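Local coordinates for uncharacterized protein (Nostoc punctiforme, PDB 2QDR) that is of unknown function but, with its cupin-type double-stranded beta-helix fold, is a putative dioxygenase, at residues E47-N59 with D259-P271. Numbering follows the deposited sequence.
Sequences EYLPRQYQFFDTN and DHYWYCPSFSTLP
Gln54 and Tyr263 exchange two backbone hydrogen bonds, and Phe56 and Tyr261 do the same, pairing strand 54-57 antiparallel with strand 260-264. Between these pairs and at the far end, Phe55 faces Trp262 and Asp57 faces His260 as non-hydrogen-bonded pairs. Asp57 CB lies over one face of the His260 imidazole, a CH-pi contact 3.7 Å from the ring centroid. With CG anti to its carbonyl carbon (chi1 -75°), the His260 ring leans over the neighbouring strand, and its ND1 is hydrogen-bonded to the Tyr254 hydroxyl. If His260 were replaced by an alanine, Asp57 CB would probably lose the ring face it packs on, and the Tyr254 hydroxyl this partner. The Asp57 carboxylate does separate work: OD1 accepts from Asn59 N, from above the carboxylate plane, forming an Asx turn.

The Phe55 ring turns its edge to Trp262 and Leu270: CD1 meets Trp262 CB at 3.5 Å and CZ meets Leu270 CD1. On the other sheet face, the Phe56 and Tyr261 side chains run side by side, their ring planes 52° apart. With CG between the backbone N and the carbonyl carbon (chi1 59°), the Tyr53 ring lies between Gln52 NE2 on one face and Pro271 CD, a CH-pi contact, on the other. Further along, one water joins Tyr48 OH, Arg51 N and Ser266 O. Strand 54-57, outermost within this chain, thus joins a sheet of the cupin double-stranded beta-helix.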
loop_
_atom_site.group_PDB
_atom_site.type_symbol
_atom_site.label_atom_id
_atom_site.label_comp_id
_atom_site.label_asym_id
_atom_site.label_seq_id
_atom_site.Cartn_x
_atom_site.Cartn_y
_atom_site.Cartn_z
ATOM N N GLU A 47 47.250 -10.292 -15.623
ATOM C CA GLU A 47 46.328 -11.350 -16.056
ATOM C C GLU A 47 45.034 -11.258 -15.266
ATOM O O GLU A 47 44.914 -10.433 -14.355
ATOM C CB GLU A 47 46.941 -12.758 -15.854
ATOM C CG GLU A 47 48.125 -13.185 -16.751
ATOM C CD GLU A 47 47.770 -13.376 -18.244
ATOM O OE1 GLU A 47 46.601 -13.182 -18.638
ATOM O OE2 GLU A 47 48.672 -13.742 -19.033
ATOM N N TYR A 48 44.061 -12.085 -15.649
ATOM C CA TYR A 48 42.778 -12.173 -14.964
ATOM C C TYR A 48 43.019 -12.773 -13.590
ATOM O O TYR A 48 43.646 -13.828 -13.489
ATOM C CB TYR A 48 41.762 -13.001 -15.766
ATOM C CG TYR A 48 40.546 -13.478 -14.975
ATOM C CD1 TYR A 48 39.622 -12.570 -14.446
ATOM C CD2 TYR A 48 40.288 -14.850 -14.804
ATOM C CE1 TYR A 48 38.512 -13.006 -13.725
ATOM C CE2 TYR A 48 39.171 -15.294 -14.100
ATOM C CZ TYR A 48 38.286 -14.369 -13.562
ATOM O OH TYR A 48 37.180 -14.787 -12.866
ATOM N N LEU A 49 42.555 -12.064 -12.556
ATOM C CA LEU A 49 42.681 -12.454 -11.156
ATOM C C LEU A 49 41.308 -12.911 -10.685
ATOM O O LEU A 49 40.461 -12.069 -10.385
ATOM C CB LEU A 49 43.182 -11.276 -10.328
ATOM C CG LEU A 49 44.518 -10.684 -10.778
ATOM C CD1 LEU A 49 44.948 -9.606 -9.800
ATOM C CD2 LEU A 49 45.609 -11.743 -10.890
ATOM N N PRO A 50 41.078 -14.242 -10.613
ATOM C CA PRO A 50 39.740 -14.698 -10.223
ATOM C C PRO A 50 39.335 -14.361 -8.800
ATOM O O PRO A 50 40.168 -14.366 -7.908
ATOM C CB PRO A 50 39.827 -16.227 -10.375
ATOM C CG PRO A 50 41.044 -16.483 -11.162
ATOM C CD PRO A 50 41.975 -15.389 -10.859
ATOM N N ARG A 51 38.053 -14.035 -8.642
ATOM C CA ARG A 51 37.426 -13.697 -7.371
ATOM C C ARG A 51 38.117 -12.562 -6.604
ATOM O O ARG A 51 38.016 -12.500 -5.380
ATOM C CB ARG A 51 37.362 -14.958 -6.512
ATOM C CG ARG A 51 36.758 -16.131 -7.244
ATOM C CD ARG A 51 36.518 -17.265 -6.329
ATOM N NE ARG A 51 35.896 -18.395 -7.007
ATOM C CZ ARG A 51 35.510 -19.517 -6.399
ATOM N NH1 ARG A 51 35.662 -19.679 -5.083
ATOM N NH2 ARG A 51 34.956 -20.494 -7.105
ATOM N N GLN A 52 38.759 -11.644 -7.335
ATOM C CA GLN A 52 39.487 -10.526 -6.737
ATOM C C GLN A 52 38.959 -9.179 -7.201
ATOM O O GLN A 52 39.016 -8.864 -8.383
ATOM C CB GLN A 52 40.991 -10.630 -7.065
ATOM C CG GLN A 52 41.872 -9.517 -6.446
ATOM C CD GLN A 52 41.817 -9.476 -4.923
ATOM O OE1 GLN A 52 42.181 -10.445 -4.250
ATOM N NE2 GLN A 52 41.401 -8.334 -4.375
ATOM N N TYR A 53 38.456 -8.386 -6.255
ATOM C CA TYR A 53 37.966 -7.042 -6.551
ATOM C C TYR A 53 39.180 -6.187 -6.854
ATOM O O TYR A 53 40.239 -6.405 -6.255
ATOM C CB TYR A 53 37.167 -6.436 -5.382
ATOM C CG TYR A 53 37.918 -6.314 -4.056
ATOM C CD1 TYR A 53 38.741 -5.225 -3.784
ATOM C CD2 TYR A 53 37.786 -7.288 -3.068
ATOM C CE1 TYR A 53 39.431 -5.126 -2.585
ATOM C CE2 TYR A 53 38.471 -7.193 -1.863
ATOM C CZ TYR A 53 39.287 -6.108 -1.626
ATOM O OH TYR A 53 39.965 -5.998 -0.435
ATOM N N GLN A 54 39.059 -5.267 -7.810
ATOM C CA GLN A 54 40.163 -4.364 -8.162
ATOM C C GLN A 54 39.630 -2.955 -8.367
ATOM O O GLN A 54 38.666 -2.772 -9.105
ATOM C CB GLN A 54 40.887 -4.804 -9.421
ATOM C CG GLN A 54 41.446 -6.211 -9.377
ATOM C CD GLN A 54 42.286 -6.525 -10.593
ATOM O OE1 GLN A 54 42.950 -5.650 -11.139
ATOM N NE2 GLN A 54 42.304 -7.785 -10.996
ATOM N N PHE A 55 40.267 -1.977 -7.715
ATOM C CA PHE A 55 39.883 -0.581 -7.801
ATOM C C PHE A 55 41.060 0.258 -8.268
ATOM O O PHE A 55 42.186 0.033 -7.824
ATOM C CB PHE A 55 39.477 -0.033 -6.433
ATOM C CG PHE A 55 38.563 -0.928 -5.639
ATOM C CD1 PHE A 55 37.402 -1.427 -6.198
ATOM C CD2 PHE A 55 38.797 -1.154 -4.277
ATOM C CE1 PHE A 55 36.526 -2.229 -5.458
ATOM C CE2 PHE A 55 37.917 -1.943 -3.511
ATOM C CZ PHE A 55 36.781 -2.484 -4.111
ATOM N N PHE A 56 40.809 1.239 -9.135
ATOM C CA PHE A 56 41.878 2.128 -9.611
ATOM C C PHE A 56 41.367 3.438 -10.227
ATOM O O PHE A 56 40.229 3.530 -10.697
ATOM C CB PHE A 56 42.814 1.414 -10.599
ATOM C CG PHE A 56 42.128 0.820 -11.785
ATOM C CD1 PHE A 56 41.667 -0.492 -11.749
ATOM C CD2 PHE A 56 41.977 1.551 -12.958
ATOM C CE1 PHE A 56 41.052 -1.059 -12.850
ATOM C CE2 PHE A 56 41.357 0.991 -14.066
ATOM C CZ PHE A 56 40.901 -0.318 -14.016
ATOM N N ASP A 57 42.244 4.438 -10.201
ATOM C CA ASP A 57 41.980 5.755 -10.726
ATOM C C ASP A 57 42.213 5.684 -12.223
ATOM O O ASP A 57 43.313 5.351 -12.651
ATOM C CB ASP A 57 42.927 6.772 -10.066
ATOM C CG ASP A 57 42.638 8.228 -10.447
ATOM O OD1 ASP A 57 41.660 8.522 -11.171
ATOM O OD2 ASP A 57 43.418 9.098 -9.995
ATOM N N THR A 58 41.185 5.985 -13.017
ATOM C CA THR A 58 41.307 5.977 -14.484
ATOM C C THR A 58 42.215 7.116 -14.994
ATOM O O THR A 58 42.762 6.998 -16.096
ATOM C CB THR A 58 39.932 6.016 -15.203
ATOM O OG1 THR A 58 39.200 7.199 -14.836
ATOM C CG2 THR A 58 39.115 4.777 -14.852
ATOM N N ASN A 59 42.369 8.196 -14.211
ATOM C CA ASN A 59 43.262 9.304 -14.565
ATOM C C ASN A 59 44.694 8.800 -14.782
ATOM O O ASN A 59 45.352 9.217 -15.725
ATOM C CB ASN A 59 43.303 10.393 -13.480
ATOM C CG ASN A 59 41.984 11.144 -13.303
ATOM O OD1 ASN A 59 41.273 11.436 -14.252
ATOM N ND2 ASN A 59 41.704 11.525 -12.072
ATOM N N ASP A 259 35.953 9.645 -11.217
ATOM C CA ASP A 259 36.820 9.039 -12.249
ATOM C C ASP A 259 37.515 7.709 -11.843
ATOM O O ASP A 259 38.329 7.202 -12.605
ATOM C CB ASP A 259 37.830 10.063 -12.855
ATOM C CG ASP A 259 37.142 11.272 -13.492
ATOM O OD1 ASP A 259 36.025 11.154 -14.037
ATOM O OD2 ASP A 259 37.745 12.353 -13.479
ATOM N N HIS A 260 37.178 7.142 -10.679
ATOM C CA HIS A 260 37.733 5.839 -10.269
ATOM C C HIS A 260 36.810 4.770 -10.834
ATOM O O HIS A 260 35.604 4.976 -10.959
ATOM C CB HIS A 260 37.880 5.698 -8.758
ATOM C CG HIS A 260 39.039 6.460 -8.190
ATOM N ND1 HIS A 260 40.105 5.836 -7.575
ATOM C CD2 HIS A 260 39.340 7.779 -8.216
ATOM C CE1 HIS A 260 40.982 6.747 -7.194
ATOM N NE2 HIS A 260 40.546 7.933 -7.580
ATOM N N TYR A 261 37.389 3.635 -11.184
ATOM C CA TYR A 261 36.660 2.515 -11.759
ATOM C C TYR A 261 36.923 1.224 -11.004
ATOM O O TYR A 261 37.956 1.086 -10.340
ATOM C CB TYR A 261 37.095 2.372 -13.219
ATOM C CG TYR A 261 36.667 1.111 -13.948
ATOM C CD1 TYR A 261 37.459 -0.022 -13.897
ATOM C CD2 TYR A 261 35.504 1.065 -14.704
ATOM C CE1 TYR A 261 37.114 -1.165 -14.544
ATOM C CE2 TYR A 261 35.140 -0.094 -15.374
ATOM C CZ TYR A 261 35.960 -1.206 -15.290
ATOM O OH TYR A 261 35.644 -2.375 -15.933
ATOM N N TRP A 262 35.985 0.286 -11.091
ATOM C CA TRP A 262 36.170 -1.010 -10.455
ATOM C C TRP A 262 35.724 -2.170 -11.339
ATOM O O TRP A 262 34.999 -1.988 -12.319
ATOM C CB TRP A 262 35.458 -1.078 -9.103
ATOM C CG TRP A 262 33.997 -1.021 -9.122
ATOM C CD1 TRP A 262 33.138 -2.068 -9.209
ATOM C CD2 TRP A 262 33.199 0.146 -8.980
ATOM N NE1 TRP A 262 31.844 -1.625 -9.153
ATOM C CE2 TRP A 262 31.853 -0.264 -9.023
ATOM C CE3 TRP A 262 33.491 1.510 -8.853
ATOM C CZ2 TRP A 262 30.798 0.635 -8.915
ATOM C CZ3 TRP A 262 32.449 2.395 -8.761
ATOM C CH2 TRP A 262 31.116 1.959 -8.788
ATOM N N TYR A 263 36.215 -3.351 -10.969
ATOM C CA TYR A 263 35.923 -4.607 -11.630
ATOM C C TYR A 263 35.943 -5.694 -10.571
ATOM O O TYR A 263 36.945 -5.896 -9.909
ATOM C CB TYR A 263 36.933 -4.921 -12.737
ATOM C CG TYR A 263 36.724 -6.292 -13.342
ATOM C CD1 TYR A 263 35.675 -6.525 -14.219
ATOM C CD2 TYR A 263 37.576 -7.353 -13.046
ATOM C CE1 TYR A 263 35.472 -7.783 -14.789
ATOM C CE2 TYR A 263 37.379 -8.620 -13.603
ATOM C CZ TYR A 263 36.326 -8.829 -14.474
ATOM O OH TYR A 263 36.131 -10.073 -15.034
ATOM N N CYS A 264 34.821 -6.375 -10.415
ATOM C CA CYS A 264 34.660 -7.424 -9.438
ATOM C C CYS A 264 34.157 -8.659 -10.155
ATOM O O CYS A 264 32.963 -8.732 -10.457
ATOM C CB CYS A 264 33.656 -6.971 -8.386
ATOM S SG CYS A 264 34.114 -5.394 -7.637
ATOM N N PRO A 265 35.047 -9.634 -10.441
ATOM C CA PRO A 265 34.555 -10.817 -11.134
ATOM C C PRO A 265 33.715 -11.684 -10.197
ATOM O O PRO A 265 33.611 -11.396 -9.007
ATOM C CB PRO A 265 35.835 -11.533 -11.581
ATOM C CG PRO A 265 36.826 -11.172 -10.572
ATOM C CD PRO A 265 36.490 -9.744 -10.166
ATOM N N SER A 266 33.123 -12.734 -10.741
ATOM C CA SER A 266 32.267 -13.619 -9.961
ATOM C C SER A 266 32.923 -14.184 -8.697
ATOM O O SER A 266 34.065 -14.602 -8.726
ATOM C CB SER A 266 31.754 -14.740 -10.854
ATOM O OG SER A 266 30.973 -14.152 -11.880
ATOM N N PHE A 267 32.172 -14.120 -7.598
ATOM C CA PHE A 267 32.555 -14.614 -6.253
ATOM C C PHE A 267 33.633 -13.779 -5.540
ATOM O O PHE A 267 34.392 -14.309 -4.737
ATOM C CB PHE A 267 32.924 -16.118 -6.278
ATOM C CG PHE A 267 31.867 -16.977 -6.921
ATOM C CD1 PHE A 267 30.707 -17.310 -6.226
ATOM C CD2 PHE A 267 32.028 -17.452 -8.230
ATOM C CE1 PHE A 267 29.719 -18.095 -6.823
ATOM C CE2 PHE A 267 31.044 -18.245 -8.831
ATOM C CZ PHE A 267 29.886 -18.561 -8.126
ATOM N N SER A 268 33.665 -12.475 -5.813
ATOM C CA SER A 268 34.581 -11.563 -5.143
ATOM C C SER A 268 33.953 -11.248 -3.797
ATOM O O SER A 268 32.740 -11.313 -3.654
ATOM C CB SER A 268 34.760 -10.270 -5.925
ATOM O OG SER A 268 35.271 -10.507 -7.212
ATOM N N THR A 269 34.777 -10.910 -2.819
ATOM C CA THR A 269 34.303 -10.591 -1.475
ATOM C C THR A 269 34.568 -9.110 -1.233
ATOM O O THR A 269 35.668 -8.723 -0.826
ATOM C CB THR A 269 34.982 -11.487 -0.436
ATOM O OG1 THR A 269 34.739 -12.855 -0.778
ATOM C CG2 THR A 269 34.442 -11.199 0.974
ATOM N N LEU A 270 33.557 -8.286 -1.496
ATOM C CA LEU A 270 33.697 -6.835 -1.354
ATOM C C LEU A 270 33.675 -6.354 0.093
ATOM O O LEU A 270 32.768 -6.721 0.841
ATOM C CB LEU A 270 32.625 -6.077 -2.161
ATOM C CG LEU A 270 32.904 -5.953 -3.671
ATOM C CD1 LEU A 270 34.014 -4.920 -3.967
ATOM C CD2 LEU A 270 33.240 -7.299 -4.347
ATOM N N PRO A 271 34.671 -5.527 0.492
ATOM C CA PRO A 271 34.674 -5.002 1.861
ATOM C C PRO A 271 33.504 -4.081 2.177
ATOM O O PRO A 271 32.694 -3.772 1.312
ATOM C CB PRO A 271 35.975 -4.182 1.924
ATOM C CG PRO A 271 36.818 -4.669 0.802
ATOM C CD PRO A 271 35.866 -5.073 -0.256
HETATM O O HOH W 1 36.212 -14.809 -10.397
HETATM O O HOH W 2 37.952 -10.383 -3.565
#